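Local atomic coordinates of arginine--tRNA ligase (Campylobacter jejuni, PDB entry 3FNR), a protein that attaches L-arginine to tRNA(Arg) at the expense of ATP, releasing AMP and diphosphate, as a class I aminoacyl-tRNA synthetase. Residues 401-404 and 405-408; 375-378 and 379-383; 354-358 and 359-363; 276-280 and 281-285. The protein carries 1 engineered substitution. One frame throughout, in Å; residues are numbered along the deposited sequence.

Contact 1: residues 401-404 and 405-408; sequences DYLK and NLAA
Residues Asp401 to Ala408 form two turns of regular alpha-helix, in which the amides of Asn405, Leu406, Ala407 and Ala408 each donate to the carbonyl oxygen four residues earlier. Two of these bonds are Leu406 N to Tyr402 O, 2.9 Å, and Ala407 N to Leu403 O, also 2.9 Å. The main side-chain contact is between Tyr402 and Leu406, one turn apart. They lie side by side and point the same way. In both residues CG stands opposite the backbone N (chi1 167° in Tyr402, 179° in Leu406), which sends the two side chains off the helix together. One methyl of the leucine does the touching. Leu406 CD2 is 3.6 Å from Tyr402 CE2, and it is equally close, 3.6 Å, to Tyr402 OH. Tyr402 is buried, and its phenol oxygen is hydrogen-bonded to the backbone oxygen of Glu379. Leu403 packs more loosely, with its CD1 4.5 Å from Leu406 CD2. On the solvent side, Lys404 NZ makes a long salt bridge of 3.8 Å with Asp401 OD2. Leu403 and Ala407 face Ile340 of helix 336-353. Tyr402 and Leu406 rest on Ser438 of helix 425-445, Leu406 also meets Leu376 of helix 371-381, and Tyr402 reaches Val386 of helix 383-393.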
# COMPACT_ATOMS: atom_id res chain seq x y z
N ASP A 401 2.16 4.44 -15.99
CA ASP A 401 2.79 4.66 -17.30
C ASP A 401 1.86 4.33 -18.47
O ASP A 401 1.82 5.06 -19.46
CB ASP A 401 4.07 3.83 -17.45
CG ASP A 401 5.21 4.34 -16.58
OD1 ASP A 401 6.24 3.63 -16.50
OD2 ASP A 401 5.08 5.43 -15.98
N TYR A 402 1.14 3.21 -18.36
CA TYR A 402 0.19 2.77 -19.36
C TYR A 402 -0.91 3.81 -19.52
O TYR A 402 -1.27 4.20 -20.63
CB TYR A 402 -0.43 1.41 -18.96
CG TYR A 402 -1.65 1.01 -19.78
CD1 TYR A 402 -1.50 0.39 -21.02
CD2 TYR A 402 -2.94 1.25 -19.32
CE1 TYR A 402 -2.62 0.03 -21.79
CE2 TYR A 402 -4.05 0.91 -20.08
CZ TYR A 402 -3.89 0.30 -21.31
OH TYR A 402 -5.01 -0.04 -22.04
N LEU A 403 -1.42 4.26 -18.37
CA LEU A 403 -2.56 5.15 -18.30
C LEU A 403 -2.22 6.53 -18.84
O LEU A 403 -3.03 7.13 -19.56
CB LEU A 403 -2.99 5.24 -16.85
CG LEU A 403 -4.42 4.88 -16.46
CD1 LEU A 403 -5.08 3.88 -17.41
CD2 LEU A 403 -4.39 4.35 -15.05
N LYS A 404 -1.03 7.02 -18.48
CA LYS A 404 -0.48 8.27 -19.01
C LYS A 404 -0.46 8.28 -20.53
O LYS A 404 -0.96 9.22 -21.16
CB LYS A 404 0.96 8.46 -18.51
CG LYS A 404 1.12 9.49 -17.43
CD LYS A 404 2.59 9.92 -17.29
CE LYS A 404 3.51 8.75 -16.95
NZ LYS A 404 4.93 9.18 -16.77
N ASN A 405 0.14 7.25 -21.11
CA ASN A 405 0.26 7.14 -22.55
C ASN A 405 -1.09 6.96 -23.23
O ASN A 405 -1.34 7.53 -24.29
CB ASN A 405 1.22 6.01 -22.92
CG ASN A 405 2.64 6.27 -22.45
OD1 ASN A 405 3.12 7.41 -22.48
ND2 ASN A 405 3.32 5.22 -22.03
N LEU A 406 -1.98 6.18 -22.62
CA LEU A 406 -3.32 5.96 -23.16
C LEU A 406 -4.15 7.24 -23.16
O LEU A 406 -4.90 7.50 -24.11
CB LEU A 406 -4.04 4.87 -22.38
CG LEU A 406 -5.47 4.47 -22.77
CD1 LEU A 406 -5.54 3.90 -24.17
CD2 LEU A 406 -5.98 3.45 -21.78
N ALA A 407 -4.02 8.05 -22.10
CA ALA A 407 -4.74 9.32 -22.02
C ALA A 407 -4.22 10.30 -23.06
O ALA A 407 -5.00 10.97 -23.73
CB ALA A 407 -4.63 9.92 -20.64
N ALA A 408 -2.89 10.36 -23.21
CA ALA A 408 -2.24 11.23 -24.18
C ALA A 408 -2.72 10.91 -25.59
O ALA A 408 -3.16 11.80 -26.32
CB ALA A 408 -0.72 11.09 -24.10

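Contact 2: residues 375-378 and 379-383; sequences NLLF and EALNL
Leu377 and Leu381 touch through their CD1 methyls, 4.0 Å apart, with the two side chains running alongside each other. One residue on, the Phe378 ring lies next to the Asn382 amide. Phe378 CZ is 4.0 Å from Asn382 ND2, and the ring and amide planes are only 19° apart. A third pair mixes polar and apolar groups: Leu376 CD1 is 3.7 Å from Glu379 OE2. The Glu379 chain is extended beyond CG, which carries its carboxylate out to this methyl. The carboxylate has a polar partner as well, since OE2 is hydrogen-bonded to Asn409 ND2 of helix 398-416. The backbone sets these spacings. Glu379 N donates to Asn375 O at 2.8 Å, and Ala380 N to Leu376 O at 2.9 Å. The last of the series, Asn382 N to Phe378 O, is short at 2.8 Å but bent, with 131° at the hydrogen. Further out, Leu377 and Leu381 pack on Leu434 of helix 425-445 and on Leu8 of helix 5-17, while Ser438 OG is hydrogen-bonded to Ala380 O. Phe378 is more exposed and reaches Leu3. This is an amphipathic helix of the all-helical DALR anticodon-binding domain: its leucines face neighbouring helices, and Asn375 and Phe378 lie toward solvent.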
# COMPACT_ATOMS: atom_id res chain seq x y z
N ASN A 375 -4.36 1.79 -33.50
CA ASN A 375 -3.34 1.84 -32.44
C ASN A 375 -3.98 2.03 -31.07
O ASN A 375 -3.61 1.35 -30.11
CB ASN A 375 -2.35 2.98 -32.67
CG ASN A 375 -1.42 2.74 -33.85
OD1 ASN A 375 -1.31 1.62 -34.37
ND2 ASN A 375 -0.73 3.78 -34.27
N LEU A 376 -4.94 2.95 -31.00
CA LEU A 376 -5.62 3.28 -29.76
C LEU A 376 -6.48 2.12 -29.29
O LEU A 376 -6.57 1.86 -28.09
CB LEU A 376 -6.46 4.54 -29.93
CG LEU A 376 -7.08 5.21 -28.69
CD1 LEU A 376 -6.02 5.66 -27.70
CD2 LEU A 376 -7.93 6.38 -29.14
N LEU A 377 -7.10 1.43 -30.25
CA LEU A 377 -7.85 0.21 -29.99
C LEU A 377 -6.93 -0.87 -29.41
O LEU A 377 -7.25 -1.46 -28.38
CB LEU A 377 -8.52 -0.29 -31.28
CG LEU A 377 -9.17 -1.67 -31.35
CD1 LEU A 377 -10.32 -1.80 -30.38
CD2 LEU A 377 -9.65 -1.95 -32.77
N PHE A 378 -5.80 -1.10 -30.08
CA PHE A 378 -4.81 -2.04 -29.58
C PHE A 378 -4.37 -1.68 -28.17
O PHE A 378 -4.32 -2.55 -27.30
CB PHE A 378 -3.57 -2.11 -30.48
CG PHE A 378 -2.50 -3.05 -29.96
CD1 PHE A 378 -2.60 -4.42 -30.17
CD2 PHE A 378 -1.42 -2.56 -29.22
CE1 PHE A 378 -1.63 -5.30 -29.67
CE2 PHE A 378 -0.44 -3.43 -28.72
CZ PHE A 378 -0.55 -4.80 -28.95
N GLU A 379 -4.06 -0.40 -27.97
CA GLU A 379 -3.61 0.11 -26.68
C GLU A 379 -4.64 -0.16 -25.60
O GLU A 379 -4.29 -0.58 -24.50
CB GLU A 379 -3.31 1.61 -26.79
CG GLU A 379 -2.44 2.17 -25.66
CD GLU A 379 -2.02 3.62 -25.88
OE1 GLU A 379 -1.03 4.06 -25.25
OE2 GLU A 379 -2.67 4.33 -26.68
N ALA A 380 -5.92 0.06 -25.92
CA ALA A 380 -7.00 -0.21 -24.97
C ALA A 380 -6.99 -1.68 -24.55
O ALA A 380 -7.01 -1.98 -23.35
CB ALA A 380 -8.36 0.17 -25.56
N LEU A 381 -6.90 -2.58 -25.53
CA LEU A 381 -6.95 -4.02 -25.28
C LEU A 381 -5.68 -4.59 -24.65
O LEU A 381 -5.72 -5.65 -24.02
CB LEU A 381 -7.31 -4.78 -26.56
CG LEU A 381 -8.71 -4.47 -27.09
CD1 LEU A 381 -8.87 -4.98 -28.51
CD2 LEU A 381 -9.78 -5.07 -26.18
N ASN A 382 -4.57 -3.87 -24.80
CA ASN A 382 -3.26 -4.28 -24.29
C ASN A 382 -3.13 -4.22 -22.75
O ASN A 382 -2.10 -4.61 -22.22
CB ASN A 382 -2.17 -3.40 -24.91
CG ASN A 382 -0.76 -3.95 -24.70
OD1 ASN A 382 0.15 -3.21 -24.29
ND2 ASN A 382 -0.58 -5.23 -24.97
N LEU A 383 -4.16 -3.72 -22.06
CA LEU A 383 -4.15 -3.62 -20.59
C LEU A 383 -3.85 -4.96 -19.92
O LEU A 383 -3.03 -5.02 -19.01
CB LEU A 383 -5.46 -3.02 -20.05
CG LEU A 383 -5.61 -2.85 -18.53
CD1 LEU A 383 -4.52 -1.98 -17.93
CD2 LEU A 383 -6.97 -2.29 -18.18

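Contact 3: residues 354-358 and 359-363; sequences AGKKI and DDVMK
Lys357 to Asp360 form a type I beta turn in the loop between helix 336-353 and helix 371-381. The turn is closed by Asp360 N donating to Lys357 O, 3.0 Å. The side chain of Asp360 answers in the other direction. Lys357 N donates to Asp360 OD1 at 3.1 Å, and the bond is nearly straight, 170° at the hydrogen. The donor comes from above the carboxylate plane, 61° out of it. With its CG beside the backbone N (chi1 -54°), Asp360 folds its carboxylate back over the turn to reach that amide. The two residues thus grip each other twice. Val361 follows and turns its methyls back on the chain: CG2 is 3.4 Å from Ile358 O, and CG1 is 4.1 Å from Lys356 CD, just before the turn. The extended Lys356 chain runs on to a salt bridge with Glu425 of helix 425-445. Val361 and Ile358 also touch Phe351 of the preceding helix. Upstream, Gly355 has positive phi and is the C-prime residue of a Schellman motif, in which Lys356 N bonds to Phe351 O. A Schellman C-cap followed by a side-chain-braced turn is the helix exit seen here, in a surface loop of the anticodon-binding domain.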
# COMPACT_ATOMS: atom_id res chain seq x y z
N ALA A 354 -24.01 12.76 -28.19
CA ALA A 354 -24.56 11.93 -29.26
C ALA A 354 -25.93 11.34 -28.91
O ALA A 354 -26.61 10.79 -29.78
CB ALA A 354 -23.59 10.82 -29.62
N GLY A 355 -26.32 11.44 -27.64
CA GLY A 355 -27.58 10.87 -27.15
C GLY A 355 -27.59 9.35 -27.26
O GLY A 355 -28.60 8.76 -27.66
N LYS A 356 -26.46 8.73 -26.91
CA LYS A 356 -26.32 7.28 -27.02
C LYS A 356 -25.73 6.65 -25.76
O LYS A 356 -24.95 7.27 -25.03
CB LYS A 356 -25.49 6.92 -28.25
CG LYS A 356 -26.26 6.97 -29.55
CD LYS A 356 -25.34 6.80 -30.75
CE LYS A 356 -26.13 6.80 -32.05
NZ LYS A 356 -25.25 6.98 -33.24
N LYS A 357 -26.14 5.40 -25.51
CA LYS A 357 -25.52 4.58 -24.48
C LYS A 357 -24.54 3.63 -25.14
O LYS A 357 -24.59 3.42 -26.36
CB LYS A 357 -26.58 3.80 -23.69
CG LYS A 357 -27.37 4.64 -22.69
CD LYS A 357 -28.44 3.81 -21.96
CE LYS A 357 -27.83 2.95 -20.85
NZ LYS A 357 -28.86 2.13 -20.13
N ILE A 358 -23.65 3.05 -24.34
CA ILE A 358 -22.57 2.19 -24.85
C ILE A 358 -23.08 0.90 -25.51
O ILE A 358 -22.38 0.29 -26.30
CB ILE A 358 -21.48 1.88 -23.77
CG1 ILE A 358 -22.09 1.23 -22.52
CG2 ILE A 358 -20.73 3.16 -23.38
CD1 ILE A 358 -21.07 0.89 -21.43
N ASP A 359 -24.32 0.52 -25.19
CA ASP A 359 -24.97 -0.65 -25.79
C ASP A 359 -25.54 -0.38 -27.18
O ASP A 359 -25.80 -1.31 -27.94
CB ASP A 359 -26.06 -1.19 -24.86
CG ASP A 359 -25.58 -1.37 -23.42
OD1 ASP A 359 -25.50 -0.36 -22.68
OD2 ASP A 359 -25.30 -2.53 -23.02
N ASP A 360 -25.73 0.90 -27.52
CA ASP A 360 -26.27 1.29 -28.83
C ASP A 360 -25.21 1.24 -29.94
O ASP A 360 -25.55 1.20 -31.12
CB ASP A 360 -26.88 2.70 -28.78
CG ASP A 360 -27.92 2.86 -27.67
OD1 ASP A 360 -28.20 4.03 -27.31
OD2 ASP A 360 -28.46 1.85 -27.17
N VAL A 361 -23.94 1.25 -29.55
CA VAL A 361 -22.81 1.34 -30.49
C VAL A 361 -22.05 0.02 -30.58
O VAL A 361 -21.08 -0.08 -31.34
CB VAL A 361 -21.84 2.49 -30.11
CG1 VAL A 361 -22.60 3.80 -29.97
CG2 VAL A 361 -21.08 2.18 -28.83
N MET A 362 -22.50 -0.96 -29.82
CA MET A 362 -21.91 -2.30 -29.74
C MET A 362 -21.84 -3.01 -31.09
O MET A 362 -20.85 -3.68 -31.40
CB MET A 362 -22.75 -3.15 -28.77
CG MET A 362 -22.13 -4.48 -28.38
SD MET A 362 -20.83 -4.29 -27.16
CE MET A 362 -21.80 -4.20 -25.66
N LYS A 363 -22.90 -2.84 -31.88
CA LYS A 363 -23.06 -3.45 -33.21
C LYS A 363 -22.06 -2.97 -34.27
O LYS A 363 -21.96 -3.58 -35.33
CB LYS A 363 -24.49 -3.23 -33.72
CG LYS A 363 -25.17 -1.94 -33.23
CD LYS A 363 -24.86 -0.71 -34.10
CE LYS A 363 -26.03 -0.33 -35.00
NZ LYS A 363 -26.13 -1.17 -36.23

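Contact 4: residues 276-280 and 281-285; sequences SLLKD and GEPYK
Leu278 has its CG beside the backbone N (chi1 -60°), and its CD2 methyl then comes within 3.6 Å of Pro283 N and 4.1 Å of Pro283 CD. Tyr284 has its CG opposite the backbone N (chi1 -166°), which directs its ring toward Glu302. The backbone holds the two strands together. Tyr284 N donates to Leu277 O at 2.9 Å, with an almost straight 174° at the hydrogen, and Lys279 N donates to Glu282 O at 2.8 Å. Glu282 N returns a bond to Lys279 O, 3.2 Å. This pairing also brings Leu277 CB to 3.8 Å from Tyr284 CB. This is a two-residue beta hairpin with a type I' turn, Asp280 and Gly281 at its tip. Gly281 has backbone angles at which a CB would jam against Asp280 O. The hairpin leads from strand 267-279 of the catalytic domain into Lys285, which begins a KMSK sequence that probably corresponds to the KMSKS signature of class I synthetases. Leu277 touches Ile47 of the 'HIGH' region and, like Tyr284, packs on Val299 of helix 296-303. A water lies 3.1 Å from Pro283 O. The polar ends of Lys279 and Tyr284 both go to Glu302, by a salt bridge and a hydrogen bond respectively.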
# COMPACT_ATOMS: atom_id res chain seq x y z
N SER A 276 10.73 12.16 -1.54
CA SER A 276 10.85 13.59 -1.26
C SER A 276 9.61 14.32 -1.75
O SER A 276 9.30 14.31 -2.94
CB SER A 276 12.08 14.19 -1.94
OG SER A 276 13.27 13.69 -1.36
N LEU A 277 8.90 14.96 -0.82
CA LEU A 277 7.76 15.79 -1.19
C LEU A 277 8.16 17.26 -1.24
O LEU A 277 8.83 17.75 -0.33
CB LEU A 277 6.60 15.60 -0.23
CG LEU A 277 5.69 14.39 -0.43
CD1 LEU A 277 4.79 14.24 0.78
CD2 LEU A 277 4.86 14.51 -1.71
N LEU A 278 7.74 17.93 -2.30
CA LEU A 278 8.03 19.35 -2.49
C LEU A 278 6.75 20.15 -2.64
O LEU A 278 5.75 19.63 -3.13
CB LEU A 278 8.90 19.59 -3.73
CG LEU A 278 10.28 18.95 -3.85
CD1 LEU A 278 10.82 19.17 -5.24
CD2 LEU A 278 11.24 19.52 -2.83
N LYS A 279 6.80 21.41 -2.21
CA LYS A 279 5.78 22.40 -2.53
C LYS A 279 6.47 23.71 -2.91
O LYS A 279 7.24 24.26 -2.11
CB LYS A 279 4.81 22.62 -1.36
CG LYS A 279 3.58 23.44 -1.73
CD LYS A 279 3.23 24.46 -0.66
CE LYS A 279 2.21 23.94 0.34
NZ LYS A 279 0.82 24.09 -0.17
N ASP A 280 6.19 24.17 -4.13
CA ASP A 280 6.78 25.38 -4.73
C ASP A 280 8.31 25.35 -4.85
O ASP A 280 8.98 26.39 -4.77
CB ASP A 280 6.30 26.67 -4.02
CG ASP A 280 4.78 26.85 -4.09
OD1 ASP A 280 4.17 27.21 -3.05
OD2 ASP A 280 4.20 26.64 -5.18
N GLY A 281 8.86 24.16 -5.05
CA GLY A 281 10.30 23.96 -5.20
C GLY A 281 11.05 23.72 -3.91
O GLY A 281 12.23 23.35 -3.92
N GLU A 282 10.37 23.92 -2.78
CA GLU A 282 10.95 23.77 -1.46
C GLU A 282 10.41 22.47 -0.84
O GLU A 282 9.26 22.12 -1.10
CB GLU A 282 10.55 24.97 -0.59
CG GLU A 282 11.58 25.37 0.46
CD GLU A 282 11.03 26.32 1.51
OE1 GLU A 282 11.81 27.15 2.02
OE2 GLU A 282 9.82 26.23 1.83
N PRO A 283 11.25 21.75 -0.06
CA PRO A 283 10.78 20.58 0.70
C PRO A 283 9.55 20.84 1.57
O PRO A 283 9.48 21.87 2.26
CB PRO A 283 11.99 20.20 1.57
CG PRO A 283 12.95 21.34 1.45
CD PRO A 283 12.70 21.94 0.12
N TYR A 284 8.59 19.92 1.51
CA TYR A 284 7.34 19.95 2.27
C TYR A 284 7.57 20.01 3.79
O TYR A 284 8.44 19.31 4.32
CB TYR A 284 6.50 18.72 1.92
CG TYR A 284 5.05 18.75 2.35
CD1 TYR A 284 4.07 19.27 1.51
CD2 TYR A 284 4.66 18.23 3.58
CE1 TYR A 284 2.73 19.29 1.89
CE2 TYR A 284 3.33 18.25 3.97
CZ TYR A 284 2.37 18.78 3.13
OH TYR A 284 1.05 18.79 3.52
N LYS A 285 6.77 20.84 4.46
CA LYS A 285 6.80 21.00 5.92
C LYS A 285 5.49 21.61 6.42
O LYS A 285 4.54 21.79 5.65
CB LYS A 285 7.99 21.88 6.34
CG LYS A 285 8.06 23.23 5.64
CD LYS A 285 8.88 24.24 6.42
CE LYS A 285 8.83 25.62 5.78
NZ LYS A 285 7.43 26.14 5.65
O HOH W 1 7.03 23.45 1.14

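In the fold
Contacts 1, 2 and 3 belong to the helical anticodon-binding part, and contact 4 to the catalytic domain; the centres of contacts 3 and 4 are about 46 Å apart. Contacts 1 and 2 are partly buried helix turns on neighbouring helices. They touch directly, through the Tyr402 phenol and the Glu379 backbone, and both face helix 425-445. Contact 3 also leans on that helix, but at the surface and without touching the other two. Contacts 1 and 2 rely on methyls and rings placed by helical bonds. Contact 3 relies on a backbone turn bond and a carboxylate that accepts from a backbone amide, and contact 4, also superficial, on strand pairing and a tight turn.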